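Local structure of exoribonuclease II, mitochondrial (Candida glabrata, 6F3H) at residues Phe495-Val498 with Gly504-Val507; His561-Asp566 with Lys686-Thr691; Leu683-Lys686 with Ala692-Thr695. The protein degrades mitochondrial RNA from the 3' end as the exoribonuclease component of the mtEXO degradosome, and belongs to the magnesium-binding RNB family. The protein carries 1 engineered substitution. One frame throughout, in Å; residues are numbered along the deposited sequence.

In the fold
All three contacts belong to the RNB domain. Contact 1 comes first along the chain and closes the beta hairpin of strands 488-499 and 505-519; then come helix residues 561-566 and, further on, the loop 683-695, in which 686-691 lies between the two segments of contact 3. Contact 2, its centre about 16 Å from that of contact 1, ties helix 543-567 to this loop and touches contact 1 where Leu505 O meets Lys562 CD. Contact 3 folds the loop on itself, its centre about 11 Å from that of contact 2 and about 21 Å from that of contact 1. The path runs from a hairpin end, about 13 Å from the RNA at its nearest atom, to a loop holding consecutive RNA phosphates.

Contact 1: Phe495-Val498 with Gly504-Val507; sequences FELV and GLHV
Val498 and His506 form the hydrogen-bonded antiparallel pair next to the turn of a beta hairpin, made by strands 488-499 and 505-519 of the RNB domain. Two backbone bonds define it: Val498 N donates to His506 O at 2.8 Å with an angle at the hydrogen of 173°, and His506 N returns to Val498 O at 2.9 Å. Both are close to linear, and the short strand axes run at 156°, so the pairing is antiparallel with a moderate twist. On the face bearing these two side chains, Val498 CG2 lies 3.4 Å from His506 CB. The two side chains lie alongside one another and point the same way, with the imidazole, CG anti to the backbone N (chi1 176°), meeting the methyl obliquely.

Leu497 and Val507 make the adjoining non-hydrogen-bonded pair, their side chains on the other face. Here Leu497 CD2 approaches Val507 CB at 4.1 Å. Leu497 also meets Leu505 diagonally, its CB 3.6 Å from Leu505 CD1, and the two leucines cross at a slant. Leu505 reaches further, onto Leu555, Lys558 and Leu559 of helix 543-567, so the hairpin end packs against that helix.

Outside the pair, strand 421-429 flanks 488-499: Phe495 and Leu497 make backbone bonds to Ile424 and Ser422, and Glu496 forms salt bridges with Arg423 and Arg421. Within the hairpin, weaker CA-H...O contacts supplement the backbone bonds, one of them placing Leu497 CA 3.3 Å from His506 O.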
loop_
_atom_site.group_PDB
_atom_site.type_symbol
_atom_site.label_atom_id
_atom_site.label_comp_id
_atom_site.label_asym_id
_atom_site.label_seq_id
_atom_site.Cartn_x
_atom_site.Cartn_y
_atom_site.Cartn_z
ATOM N N PHE A 495 7.753 18.368 24.890
ATOM C CA PHE A 495 9.149 18.761 24.777
ATOM C C PHE A 495 9.218 20.247 24.470
ATOM O O PHE A 495 8.217 20.878 24.120
ATOM C CB PHE A 495 9.853 17.984 23.695
ATOM C CG PHE A 495 9.123 18.019 22.430
ATOM C CD1 PHE A 495 8.141 17.078 22.158
ATOM C CD2 PHE A 495 9.343 19.045 21.531
ATOM C CE1 PHE A 495 7.421 17.122 20.968
ATOM C CE2 PHE A 495 8.637 19.108 20.355
ATOM C CZ PHE A 495 7.670 18.136 20.064
ATOM N N GLU A 496 10.423 20.792 24.575
ATOM C CA GLU A 496 10.624 22.218 24.429
ATOM C C GLU A 496 11.601 22.539 23.323
ATOM O O GLU A 496 12.603 21.844 23.118
ATOM C CB GLU A 496 11.100 22.834 25.706
ATOM C CG GLU A 496 9.992 22.923 26.704
ATOM C CD GLU A 496 10.511 22.988 28.115
ATOM O OE1 GLU A 496 11.672 23.406 28.282
ATOM O OE2 GLU A 496 9.761 22.638 29.052
ATOM N N LEU A 497 11.277 23.613 22.634
ATOM C CA LEU A 497 12.067 24.157 21.555
ATOM C C LEU A 497 12.516 25.546 21.920
ATOM O O LEU A 497 11.756 26.328 22.497
ATOM C CB LEU A 497 11.280 24.218 20.277
ATOM C CG LEU A 497 10.852 22.841 19.850
ATOM C CD1 LEU A 497 9.399 22.865 19.584
ATOM C CD2 LEU A 497 11.611 22.580 18.598
ATOM N N VAL A 498 13.750 25.839 21.554
ATOM C CA VAL A 498 14.379 27.113 21.834
ATOM C C VAL A 498 14.698 27.791 20.510
ATOM O O VAL A 498 15.219 27.150 19.592
ATOM C CB VAL A 498 15.631 26.896 22.691
ATOM C CG1 VAL A 498 15.254 26.023 23.841
ATOM C CG2 VAL A 498 16.693 26.176 21.901
ATOM N N GLY A 504 17.878 30.177 13.759
ATOM C CA GLY A 504 17.510 28.783 13.787
ATOM C C GLY A 504 16.795 28.390 15.068
ATOM O O GLY A 504 16.434 29.207 15.917
ATOM N N LEU A 505 16.551 27.089 15.172
ATOM C CA LEU A 505 15.800 26.518 16.278
ATOM C C LEU A 505 16.473 25.250 16.787
ATOM O O LEU A 505 17.096 24.506 16.027
ATOM C CB LEU A 505 14.360 26.250 15.828
ATOM C CG LEU A 505 13.375 25.412 16.621
ATOM C CD1 LEU A 505 12.796 26.227 17.731
ATOM C CD2 LEU A 505 12.294 25.044 15.680
ATOM N N HIS A 506 16.340 25.009 18.080
ATOM C CA HIS A 506 16.928 23.839 18.701
ATOM C C HIS A 506 15.919 23.125 19.579
ATOM O O HIS A 506 15.101 23.743 20.266
ATOM C CB HIS A 506 18.160 24.190 19.535
ATOM C CG HIS A 506 18.732 23.022 20.277
ATOM N ND1 HIS A 506 19.800 22.285 19.807
ATOM C CD2 HIS A 506 18.370 22.451 21.451
ATOM C CE1 HIS A 506 20.074 21.315 20.663
ATOM N NE2 HIS A 506 19.218 21.391 21.668
ATOM N N VAL A 507 16.021 21.811 19.573
ATOM C CA VAL A 507 15.097 20.928 20.259
ATOM C C VAL A 507 15.812 20.301 21.449
ATOM O O VAL A 507 16.830 19.609 21.289
ATOM C CB VAL A 507 14.583 19.857 19.285
ATOM C CG1 VAL A 507 15.770 19.258 18.506
ATOM C CG2 VAL A 507 13.810 18.788 20.023
#

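Contact 2: His561-Asp566 with Lys686-Thr691. With nucleotides of chain C.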
loop_
_atom_site.group_PDB
_atom_site.type_symbol
_atom_site.label_atom_id
_atom_site.label_comp_id
_atom_site.label_asym_id
_atom_site.label_seq_id
_atom_site.Cartn_x
_atom_site.Cartn_y
_atom_site.Cartn_z
ATOM N N HIS A 561 12.835 24.294 7.473
ATOM C CA HIS A 561 14.107 24.808 6.982
ATOM C C HIS A 561 15.280 24.033 7.570
ATOM O O HIS A 561 16.303 23.831 6.901
ATOM C CB HIS A 561 14.202 26.288 7.304
ATOM C CG HIS A 561 15.476 26.918 6.851
ATOM N ND1 HIS A 561 16.669 26.752 7.521
ATOM C CD2 HIS A 561 15.750 27.694 5.774
ATOM C CE1 HIS A 561 17.620 27.419 6.891
ATOM N NE2 HIS A 561 17.089 27.997 5.826
ATOM N N LYS A 562 15.122 23.551 8.797
ATOM C CA LYS A 562 16.150 22.746 9.437
ATOM C C LYS A 562 16.290 21.394 8.752
ATOM O O LYS A 562 17.401 20.980 8.402
ATOM C CB LYS A 562 15.802 22.578 10.912
ATOM C CG LYS A 562 16.899 22.000 11.780
ATOM C CD LYS A 562 16.743 22.418 13.249
ATOM N N ARG A 563 15.165 20.691 8.561
ATOM C CA ARG A 563 15.175 19.351 7.971
ATOM C C ARG A 563 15.882 19.351 6.633
ATOM O O ARG A 563 16.611 18.413 6.311
ATOM C CB ARG A 563 13.748 18.851 7.789
ATOM C CG ARG A 563 13.059 18.338 9.048
ATOM C CD ARG A 563 11.698 17.740 8.699
ATOM N NE ARG A 563 11.779 17.044 7.419
ATOM C CZ ARG A 563 10.931 17.182 6.404
ATOM N NH1 ARG A 563 9.898 17.994 6.499
ATOM N NH2 ARG A 563 11.126 16.495 5.281
ATOM N N ILE A 564 15.682 20.406 5.846
ATOM C CA ILE A 564 16.343 20.537 4.551
ATOM C C ILE A 564 17.840 20.758 4.721
ATOM O O ILE A 564 18.654 19.966 4.235
ATOM C CB ILE A 564 15.715 21.683 3.752
ATOM C CG1 ILE A 564 14.271 21.344 3.409
ATOM C CG2 ILE A 564 16.563 21.983 2.539
ATOM C CD1 ILE A 564 13.607 22.398 2.588
ATOM N N HIS A 565 18.235 21.840 5.401
ATOM C CA HIS A 565 19.651 22.202 5.411
ATOM C C HIS A 565 20.503 21.321 6.306
ATOM O O HIS A 565 21.721 21.255 6.097
ATOM C CB HIS A 565 19.819 23.654 5.811
ATOM C CG HIS A 565 19.274 24.583 4.793
ATOM N ND1 HIS A 565 17.924 24.699 4.550
ATOM C CD2 HIS A 565 19.893 25.399 3.910
ATOM C CE1 HIS A 565 17.730 25.572 3.576
ATOM N NE2 HIS A 565 18.909 26.011 3.172
ATOM N N ASP A 566 19.895 20.630 7.260
ATOM C CA ASP A 566 20.624 19.881 8.274
ATOM C C ASP A 566 20.391 18.382 8.233
ATOM O O ASP A 566 21.335 17.616 8.429
ATOM C CB ASP A 566 20.258 20.401 9.661
ATOM C CG ASP A 566 20.524 21.879 9.807
ATOM O OD1 ASP A 566 20.668 22.583 8.780
ATOM O OD2 ASP A 566 20.606 22.330 10.966
ATOM N N LYS A 686 15.490 8.031 4.655
ATOM C CA LYS A 686 16.439 8.964 4.064
ATOM C C LYS A 686 15.790 10.126 3.336
ATOM O O LYS A 686 16.548 10.943 2.804
ATOM C CB LYS A 686 17.353 8.189 3.146
ATOM C CG LYS A 686 18.197 7.221 3.937
ATOM C CD LYS A 686 19.292 6.690 3.075
ATOM C CE LYS A 686 19.958 5.509 3.725
ATOM N NZ LYS A 686 20.906 4.870 2.774
HETATM N N MSE A 687 14.459 10.238 3.318
HETATM C CA MSE A 687 13.739 11.419 2.767
HETATM C C MSE A 687 13.415 12.462 3.786
HETATM O O MSE A 687 13.523 13.658 3.552
HETATM C CB MSE A 687 12.399 11.032 2.136
HETATM C CG MSE A 687 12.479 9.908 1.175
HETATM SE SE MSE A 687 13.619 10.511 -0.266
HETATM C CE MSE A 687 12.352 10.879 -1.695
ATOM N N ILE A 688 12.932 11.961 4.911
ATOM C CA ILE A 688 12.573 12.818 6.019
ATOM C C ILE A 688 13.820 13.424 6.630
ATOM O O ILE A 688 13.802 14.554 7.131
ATOM C CB ILE A 688 11.771 11.960 7.003
ATOM C CG1 ILE A 688 10.423 11.643 6.377
ATOM C CG2 ILE A 688 11.604 12.661 8.313
ATOM C CD1 ILE A 688 9.571 10.798 7.231
ATOM N N GLY A 689 14.923 12.697 6.579
ATOM C CA GLY A 689 16.156 13.189 7.122
ATOM C C GLY A 689 17.228 12.143 6.984
ATOM O O GLY A 689 17.334 11.472 5.956
ATOM N N ASN A 690 18.014 11.979 8.033
ATOM C CA ASN A 690 19.085 11.000 8.027
ATOM C C ASN A 690 18.934 10.093 9.222
ATOM O O ASN A 690 19.918 9.602 9.767
ATOM C CB ASN A 690 20.444 11.680 8.071
ATOM C CG ASN A 690 20.507 12.744 9.130
ATOM O OD1 ASN A 690 19.875 13.792 9.012
ATOM N ND2 ASN A 690 21.238 12.464 10.201
ATOM N N THR A 691 17.715 9.929 9.696
ATOM C CA THR A 691 17.534 9.238 10.952
ATOM C C THR A 691 16.312 8.328 10.884
ATOM O O THR A 691 15.480 8.421 9.973
ATOM C CB THR A 691 17.469 10.242 12.105
ATOM O OG1 THR A 691 17.659 9.534 13.333
ATOM C CG2 THR A 691 16.146 11.037 12.120
ATOM P P G C 2 6.318 6.229 -2.231
ATOM O OP1 G C 2 6.334 5.119 -1.223
ATOM O OP2 G C 2 5.103 6.795 -2.887
ATOM O "O5'" G C 2 7.033 7.509 -1.636
ATOM C "C5'" G C 2 8.389 7.448 -1.242
ATOM C "C4'" G C 2 8.805 8.696 -0.516
ATOM O "O4'" G C 2 8.881 9.810 -1.430
ATOM C "C3'" G C 2 7.870 9.175 0.568
ATOM O "O3'" G C 2 8.051 8.440 1.755
ATOM C "C2'" G C 2 8.236 10.644 0.687
ATOM O "O2'" G C 2 9.417 10.821 1.446
ATOM C "C1'" G C 2 8.544 10.996 -0.762
ATOM N N9 G C 2 7.358 11.492 -1.423
ATOM C C8 G C 2 6.631 10.728 -2.295
ATOM N N7 G C 2 5.615 11.380 -2.750
ATOM C C5 G C 2 5.709 12.615 -2.124
ATOM C C6 G C 2 4.864 13.721 -2.247
ATOM O O6 G C 2 3.861 13.758 -2.964
ATOM N N1 G C 2 5.288 14.806 -1.451
ATOM C C2 G C 2 6.405 14.835 -0.621
ATOM N N2 G C 2 6.626 16.000 0.057
ATOM N N3 G C 2 7.216 13.769 -0.504
ATOM C C4 G C 2 6.792 12.724 -1.281
ATOM P P A C 3 6.834 8.250 2.749
ATOM O OP1 A C 3 7.240 7.399 3.898
ATOM O OP2 A C 3 5.687 7.855 1.931
ATOM O "O5'" A C 3 6.550 9.741 3.233
ATOM C "C5'" A C 3 7.475 10.429 4.056
ATOM C "C4'" A C 3 6.966 11.791 4.462
ATOM O "O4'" A C 3 6.929 12.669 3.307
ATOM C "C3'" A C 3 5.550 11.838 5.025
ATOM O "O3'" A C 3 5.494 11.490 6.393
ATOM C "C2'" A C 3 5.119 13.264 4.721
ATOM O "O2'" A C 3 5.668 14.182 5.637
ATOM C "C1'" A C 3 5.786 13.485 3.366
ATOM N N9 A C 3 4.889 13.009 2.328
ATOM C C8 A C 3 4.807 11.761 1.786
ATOM N N7 A C 3 3.860 11.658 0.903
ATOM C C5 A C 3 3.304 12.913 0.908
ATOM C C6 A C 3 2.259 13.445 0.187
ATOM N N6 A C 3 1.576 12.737 -0.708
ATOM N N1 A C 3 1.954 14.739 0.438
ATOM C C2 A C 3 2.667 15.435 1.347
ATOM N N3 A C 3 3.683 15.036 2.096
ATOM C C4 A C 3 3.918 13.758 1.801
#
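Arg563 joins helix 543-567 to Ile688 in the loop that leads to helix 703-716, a helix-to-loop contact inside the RNB domain, beside the bound RNA. Two residues before the arginine, His561 pairs with His565, one turn further on: His561 O accepts from both the backbone N and the ND1 of His565, the latter at 3.0 Å, and His565 ND1 also lies over the centre of the His561 ring, 3.5 Å above its plane.

Arg563 carries the connection. Its side chain leaves with CG anti to the carbonyl carbon and bends at chi3 (37°), which turns NE toward the loop. NE then donates to Ile688 O at 3.2 Å with an angle of 164° at the hydrogen. The oxygen sits at the guanidinium edge, near its plane, and accepts the N-H on a lone pair in its own carbonyl plane. On another branch of the same group, NH1 forms a salt bridge with Glu610 of helix 603-625. With NE and NH1 both engaged, the rotation of the guanidinium is probably fixed.

The same loop also packs against RNA. Ile688 CB points away from the helix, and its CD1 lies 3.8 Å from C5' of A3 of chain C, an apolar approach to the ribose. The preceding selenomethionine, Met687, bends at chi2 and chi3 and curls beside the neighbouring nucleotide, where its CE stands 3.6 Å from O4' of G2 of chain C.

Contact 3: Leu683-Lys686 with Ala692-Thr695. With nucleotides of chain C.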
loop_
_atom_site.group_PDB
_atom_site.type_symbol
_atom_site.label_atom_id
_atom_site.label_comp_id
_atom_site.label_asym_id
_atom_site.label_seq_id
_atom_site.Cartn_x
_atom_site.Cartn_y
_atom_site.Cartn_z
ATOM N N LEU A 683 16.038 1.903 10.650
ATOM C CA LEU A 683 16.795 2.161 9.444
ATOM C C LEU A 683 16.462 3.581 9.054
ATOM O O LEU A 683 15.343 4.041 9.311
ATOM C CB LEU A 683 16.425 1.208 8.304
ATOM C CG LEU A 683 16.976 -0.185 8.512
ATOM C CD1 LEU A 683 16.385 -1.124 7.512
ATOM C CD2 LEU A 683 18.481 -0.134 8.400
ATOM N N PRO A 684 17.396 4.305 8.463
ATOM C CA PRO A 684 17.096 5.690 8.103
ATOM C C PRO A 684 15.937 5.764 7.117
ATOM O O PRO A 684 15.861 5.000 6.150
ATOM C CB PRO A 684 18.404 6.195 7.479
ATOM C CG PRO A 684 19.260 4.985 7.263
ATOM C CD PRO A 684 18.800 3.938 8.221
ATOM N N HIS A 685 15.035 6.712 7.370
ATOM C CA HIS A 685 14.068 7.143 6.370
ATOM C C HIS A 685 14.746 8.327 5.713
ATOM O O HIS A 685 14.670 9.457 6.190
ATOM C CB HIS A 685 12.720 7.489 6.981
ATOM C CG HIS A 685 11.643 7.706 5.964
ATOM N ND1 HIS A 685 11.821 8.519 4.865
ATOM C CD2 HIS A 685 10.397 7.191 5.852
ATOM C CE1 HIS A 685 10.727 8.516 4.129
ATOM N NE2 HIS A 685 9.847 7.715 4.705
ATOM N N LYS A 686 15.490 8.031 4.655
ATOM C CA LYS A 686 16.439 8.964 4.064
ATOM C C LYS A 686 15.790 10.126 3.336
ATOM O O LYS A 686 16.548 10.943 2.804
ATOM C CB LYS A 686 17.353 8.189 3.146
ATOM C CG LYS A 686 18.197 7.221 3.937
ATOM C CD LYS A 686 19.292 6.690 3.075
ATOM C CE LYS A 686 19.958 5.509 3.725
ATOM N NZ LYS A 686 20.906 4.870 2.774
ATOM N N ALA A 692 16.236 7.424 11.861
ATOM C CA ALA A 692 15.102 6.527 12.000
ATOM C C ALA A 692 13.791 7.306 12.143
ATOM O O ALA A 692 13.778 8.489 12.471
ATOM C CB ALA A 692 15.300 5.618 13.211
ATOM N N TYR A 693 12.675 6.616 11.887
ATOM C CA TYR A 693 11.340 7.220 11.864
ATOM C C TYR A 693 10.339 6.177 12.320
ATOM O O TYR A 693 10.254 5.111 11.710
ATOM C CB TYR A 693 11.004 7.704 10.460
ATOM C CG TYR A 693 9.758 8.539 10.331
ATOM C CD1 TYR A 693 9.783 9.893 10.636
ATOM C CD2 TYR A 693 8.579 8.005 9.822
ATOM C CE1 TYR A 693 8.660 10.679 10.498
ATOM C CE2 TYR A 693 7.448 8.787 9.669
ATOM C CZ TYR A 693 7.496 10.129 10.010
ATOM O OH TYR A 693 6.382 10.929 9.869
ATOM N N LEU A 694 9.587 6.464 13.375
ATOM C CA LEU A 694 8.673 5.490 13.958
ATOM C C LEU A 694 7.329 6.163 14.164
ATOM O O LEU A 694 7.230 7.107 14.947
ATOM C CB LEU A 694 9.229 4.957 15.279
ATOM C CG LEU A 694 8.427 3.884 16.017
ATOM C CD1 LEU A 694 9.334 2.742 16.386
ATOM C CD2 LEU A 694 7.769 4.420 17.276
ATOM N N THR A 695 6.299 5.679 13.476
ATOM C CA THR A 695 5.045 6.414 13.376
ATOM C C THR A 695 4.146 6.063 14.549
ATOM O O THR A 695 3.841 4.892 14.775
ATOM C CB THR A 695 4.325 6.126 12.055
ATOM O OG1 THR A 695 3.952 4.748 12.001
ATOM C CG2 THR A 695 5.209 6.452 10.878
ATOM P P A C 3 6.834 8.250 2.749
ATOM O OP1 A C 3 7.240 7.399 3.898
ATOM O OP2 A C 3 5.687 7.855 1.931
ATOM O "O5'" A C 3 6.550 9.741 3.233
ATOM C "C5'" A C 3 7.475 10.429 4.056
ATOM C "C4'" A C 3 6.966 11.791 4.462
ATOM O "O4'" A C 3 6.929 12.669 3.307
ATOM C "C3'" A C 3 5.550 11.838 5.025
ATOM O "O3'" A C 3 5.494 11.490 6.393
ATOM C "C2'" A C 3 5.119 13.264 4.721
ATOM O "O2'" A C 3 5.668 14.182 5.637
ATOM C "C1'" A C 3 5.786 13.485 3.366
ATOM N N9 A C 3 4.889 13.009 2.328
ATOM C C8 A C 3 4.807 11.761 1.786
ATOM N N7 A C 3 3.860 11.658 0.903
ATOM C C5 A C 3 3.304 12.913 0.908
ATOM C C6 A C 3 2.259 13.445 0.187
ATOM N N6 A C 3 1.576 12.737 -0.708
ATOM N N1 A C 3 1.954 14.739 0.438
ATOM C C2 A C 3 2.667 15.435 1.347
ATOM N N3 A C 3 3.683 15.036 2.096
ATOM C C4 A C 3 3.918 13.758 1.801
ATOM P P U C 4 4.206 10.759 6.991
ATOM O OP1 U C 4 4.514 10.217 8.328
ATOM O OP2 U C 4 3.536 9.914 5.987
ATOM O "O5'" U C 4 3.262 11.984 7.245
ATOM C "C5'" U C 4 3.757 13.097 7.944
ATOM C "C4'" U C 4 2.700 14.130 7.994
ATOM O "O4'" U C 4 2.550 14.716 6.678
ATOM C "C3'" U C 4 1.326 13.588 8.296
ATOM O "O3'" U C 4 1.123 13.279 9.657
ATOM C "C2'" U C 4 0.427 14.676 7.737
ATOM O "O2'" U C 4 0.396 15.798 8.603
ATOM C "C1'" U C 4 1.196 15.063 6.470
ATOM N N1 U C 4 0.684 14.336 5.286
ATOM C C2 U C 4 -0.346 14.950 4.605
ATOM O O2 U C 4 -0.798 16.032 4.927
ATOM N N3 U C 4 -0.819 14.266 3.524
ATOM C C4 U C 4 -0.372 13.043 3.078
ATOM O O4 U C 4 -0.913 12.562 2.078
ATOM C C5 U C 4 0.695 12.457 3.841
ATOM C C6 U C 4 1.177 13.106 4.895
ATOM P P G C 2 6.318 6.229 -2.231
ATOM O OP1 G C 2 6.334 5.119 -1.223
ATOM O OP2 G C 2 5.103 6.795 -2.887
ATOM O "O5'" G C 2 7.033 7.509 -1.636
ATOM C "C5'" G C 2 8.389 7.448 -1.242
ATOM C "C4'" G C 2 8.805 8.696 -0.516
ATOM O "O4'" G C 2 8.881 9.810 -1.430
ATOM C "C3'" G C 2 7.870 9.175 0.568
ATOM O "O3'" G C 2 8.051 8.440 1.755
ATOM C "C2'" G C 2 8.236 10.644 0.687
ATOM O "O2'" G C 2 9.417 10.821 1.446
ATOM C "C1'" G C 2 8.544 10.996 -0.762
ATOM N N9 G C 2 7.358 11.492 -1.423
ATOM C C8 G C 2 6.631 10.728 -2.295
ATOM N N7 G C 2 5.615 11.380 -2.750
ATOM C C5 G C 2 5.709 12.615 -2.124
ATOM C C6 G C 2 4.864 13.721 -2.247
ATOM O O6 G C 2 3.861 13.758 -2.964
ATOM N N1 G C 2 5.288 14.806 -1.451
ATOM C C2 G C 2 6.405 14.835 -0.621
ATOM N N2 G C 2 6.626 16.000 0.057
ATOM N N3 G C 2 7.216 13.769 -0.504
ATOM C C4 G C 2 6.792 12.724 -1.281
HETATM O O HOH W 1 12.773 4.063 10.482
#
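His685 and Tyr693 meet across a tight fold of the loop before helix 703-716. Apolar contact comes first: His685 CB and Tyr693 CB touch at 3.9 Å, and both side chains start out with CG anti to the backbone N (chi1 near -170° in both), which sends the two rings outward together to the same RNA strand. The rings are neither stacked nor edge-to-face; their centroids are 5.7 Å apart with planes at 65°. Behind them the backbones converge, with Leu683 O 3.7 Å from Ala692 CA, and Ala692 packs on Ala620 and Gln624 of helix 603-625.

A water supplies the polar link between the two backbones. It is within hydrogen-bonding distance of Leu683 O and probably donates to it, while accepting from Tyr693 N at 2.9 Å, spanning a gap that the segments leave unbridged by direct hydrogen bonds.

Bonds to RNA make up the third group. His685 NE2 donates to OP1 of A3 of chain C at 2.7 Å, nearly straight at 171°, with that phosphate at the edge of the imidazole, in its plane. Tyr693 OH donates to OP1 of U4 of chain C at 2.5 Å, and the same hydroxyl is hydrogen-bonded to Asn616 of helix 603-625, which helps to position it. The side chain of Tyr693 is about 11 Å from that of Asp410, a magnesium ligand.

Two successive phosphates are therefore held by two side chains in contact at their CB atoms. Because both side-chain bonds go to phosphate oxygens and neither to a base, this chemistry is consistent with sequence-independent holding of the strand.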